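Local coordinates for proton-dependent oligopeptide transporter family protein (Xanthomonas campestris, PDB 6EI3), which probably imports short peptides across the membrane coupled to protons, as a Major Facilitator Superfamily transporter of the POT family, at residues 299-304 with 480-485. Sequence-based numbering, arbitrary orientation.
Sequences VTPFFS and AAFAFL. With 78M ((2S)-2,3-dihydroxypropyl(7Z)-pentadec-7-enoate), chain C.
Pro301 and Phe482 make a proline–aromatic CH-pi contact between two membrane helices, 281-306 and 471-495, in the later part of the chain. The two side chains cross at about a right angle. Pro301 CB lies over one face, 3.9 Å from the ring centroid and 17° off the ring normal. Pro301 CG comes in beside it, 3.6 Å from Phe482 CZ. The phenylalanine reaches this far because its CG is anti to the backbone N (chi1 -179°), which extends the ring across to the other helix. Ser304, one turn on from Pro301, meets the same ring at its edge: OG lies near the ring plane, 3.9 Å from Phe482 CE2. That hydroxyl is hydrogen-bonded to the backbone oxygen of Gly444 on helix 430-456. Trp447 of that helix meets the Phe482 ring edge-to-face, so helices 281-306 and 430-456 both meet the phenylalanine of helix 471-495. Pro301 CA is 5.8 Å from Ala483 CA, the closest pair of CA atoms between the two segments. Helix 281-306 is kinked here: the proline N has no hydrogen to give, and Phe302 N bonds to Val299 O, three residues back. Both helices touch lipid. A bound monoacylglycerol touches Thr300 and Pro301, and another runs past Phe484, with C10 at 3.4 Å from Phe484 O. The arrangement is apolar helix-to-helix packing around a proline kink, here in a buried place close to bound lipid, in the helical bundle of the Major Facilitator Superfamily fold.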
# COMPACT_ATOMS: atom_id res chain seq x y z
N VAL A 299 2.55 9.23 -7.38
CA VAL A 299 2.51 7.77 -7.53
C VAL A 299 1.20 7.20 -6.92
O VAL A 299 0.80 6.10 -7.30
CB VAL A 299 3.79 7.09 -6.95
CG1 VAL A 299 3.59 5.60 -6.64
CG2 VAL A 299 4.96 7.26 -7.91
N THR A 300 0.54 7.93 -6.00
CA THR A 300 -0.71 7.44 -5.35
C THR A 300 -1.75 6.89 -6.37
O THR A 300 -2.32 5.85 -6.06
CB THR A 300 -1.33 8.48 -4.38
OG1 THR A 300 -1.69 9.66 -5.11
CG2 THR A 300 -0.41 8.82 -3.23
N PRO A 301 -1.97 7.46 -7.60
CA PRO A 301 -2.95 6.85 -8.53
C PRO A 301 -2.54 5.46 -8.98
O PRO A 301 -3.42 4.66 -9.29
CB PRO A 301 -2.95 7.83 -9.70
CG PRO A 301 -2.59 9.16 -9.05
CD PRO A 301 -1.46 8.73 -8.17
N PHE A 302 -1.22 5.13 -8.97
CA PHE A 302 -0.81 3.77 -9.31
C PHE A 302 -1.44 2.79 -8.30
O PHE A 302 -1.92 1.73 -8.69
CB PHE A 302 0.74 3.60 -9.35
CG PHE A 302 1.10 2.13 -9.37
CD1 PHE A 302 1.00 1.38 -10.55
CD2 PHE A 302 1.42 1.45 -8.19
CE1 PHE A 302 1.26 0.00 -10.55
CE2 PHE A 302 1.66 0.08 -8.19
CZ PHE A 302 1.57 -0.64 -9.37
N PHE A 303 -1.40 3.13 -7.01
CA PHE A 303 -1.96 2.27 -5.96
C PHE A 303 -3.47 2.21 -5.99
O PHE A 303 -4.02 1.17 -5.62
CB PHE A 303 -1.42 2.64 -4.57
CG PHE A 303 0.02 2.23 -4.45
CD1 PHE A 303 0.37 0.89 -4.32
CD2 PHE A 303 1.04 3.18 -4.46
CE1 PHE A 303 1.72 0.50 -4.24
CE2 PHE A 303 2.39 2.79 -4.37
CZ PHE A 303 2.72 1.46 -4.29
N SER A 304 -4.15 3.28 -6.52
CA SER A 304 -5.60 3.29 -6.73
C SER A 304 -5.94 2.17 -7.69
O SER A 304 -6.90 1.46 -7.49
CB SER A 304 -6.06 4.61 -7.36
OG SER A 304 -5.73 5.69 -6.52
N ALA A 480 -8.19 4.48 -15.81
CA ALA A 480 -7.19 4.51 -16.89
C ALA A 480 -6.78 5.95 -17.19
O ALA A 480 -5.58 6.24 -17.28
CB ALA A 480 -7.77 3.88 -18.15
N ALA A 481 -7.77 6.86 -17.33
CA ALA A 481 -7.55 8.29 -17.61
C ALA A 481 -6.78 8.95 -16.46
O ALA A 481 -5.87 9.74 -16.71
CB ALA A 481 -8.87 9.00 -17.83
N PHE A 482 -7.15 8.63 -15.20
CA PHE A 482 -6.55 9.12 -13.97
C PHE A 482 -5.06 8.71 -13.91
O PHE A 482 -4.23 9.54 -13.57
CB PHE A 482 -7.34 8.61 -12.74
CG PHE A 482 -6.90 9.03 -11.35
CD1 PHE A 482 -6.46 10.33 -11.10
CD2 PHE A 482 -6.95 8.13 -10.29
CE1 PHE A 482 -6.08 10.72 -9.81
CE2 PHE A 482 -6.59 8.53 -8.99
CZ PHE A 482 -6.16 9.82 -8.76
N ALA A 483 -4.74 7.46 -14.31
CA ALA A 483 -3.36 6.98 -14.34
C ALA A 483 -2.57 7.69 -15.45
O ALA A 483 -1.41 8.05 -15.22
CB ALA A 483 -3.31 5.49 -14.57
N PHE A 484 -3.17 7.90 -16.63
CA PHE A 484 -2.50 8.60 -17.74
C PHE A 484 -2.18 10.04 -17.36
O PHE A 484 -1.07 10.51 -17.67
CB PHE A 484 -3.34 8.53 -19.03
CG PHE A 484 -3.43 7.14 -19.63
CD1 PHE A 484 -2.30 6.33 -19.71
CD2 PHE A 484 -4.61 6.69 -20.21
CE1 PHE A 484 -2.37 5.05 -20.29
CE2 PHE A 484 -4.69 5.42 -20.80
CZ PHE A 484 -3.57 4.60 -20.82
N LEU A 485 -3.13 10.72 -16.66
CA LEU A 485 -2.95 12.09 -16.20
C LEU A 485 -1.83 12.12 -15.15
O LEU A 485 -1.02 13.05 -15.15
CB LEU A 485 -4.28 12.62 -15.61
CG LEU A 485 -4.33 14.08 -15.15
CD1 LEU A 485 -4.35 15.05 -16.34
CD2 LEU A 485 -5.54 14.33 -14.30
O21 78M C . 12.86 12.67 -21.61
C20 78M C . 11.95 13.47 -20.86
C18 78M C . 10.54 13.32 -21.39
O19 78M C . 10.48 13.79 -22.74
C17 78M C . 9.52 14.06 -20.55
O2 78M C . 8.25 13.71 -21.14
C1 78M C . 7.15 13.75 -20.38
O1 78M C . 7.15 14.05 -19.21
C2 78M C . 5.92 13.38 -21.16
C3 78M C . 4.90 12.56 -20.39
C4 78M C . 5.34 11.13 -20.11
C5 78M C . 4.43 10.04 -20.68
C6 78M C . 3.07 9.93 -20.00
C7 78M C . 2.23 8.82 -20.55
C8 78M C . 1.15 8.92 -21.31
C9 78M C . 0.51 10.17 -21.84
C10 78M C . -0.75 10.56 -21.09
C11 78M C . -1.36 11.88 -21.54
C12 78M C . -2.61 12.31 -20.76
C13 78M C . -3.91 11.65 -21.20
C15 78M C . -6.33 11.17 -20.66
C14 78M C . -5.11 11.99 -20.33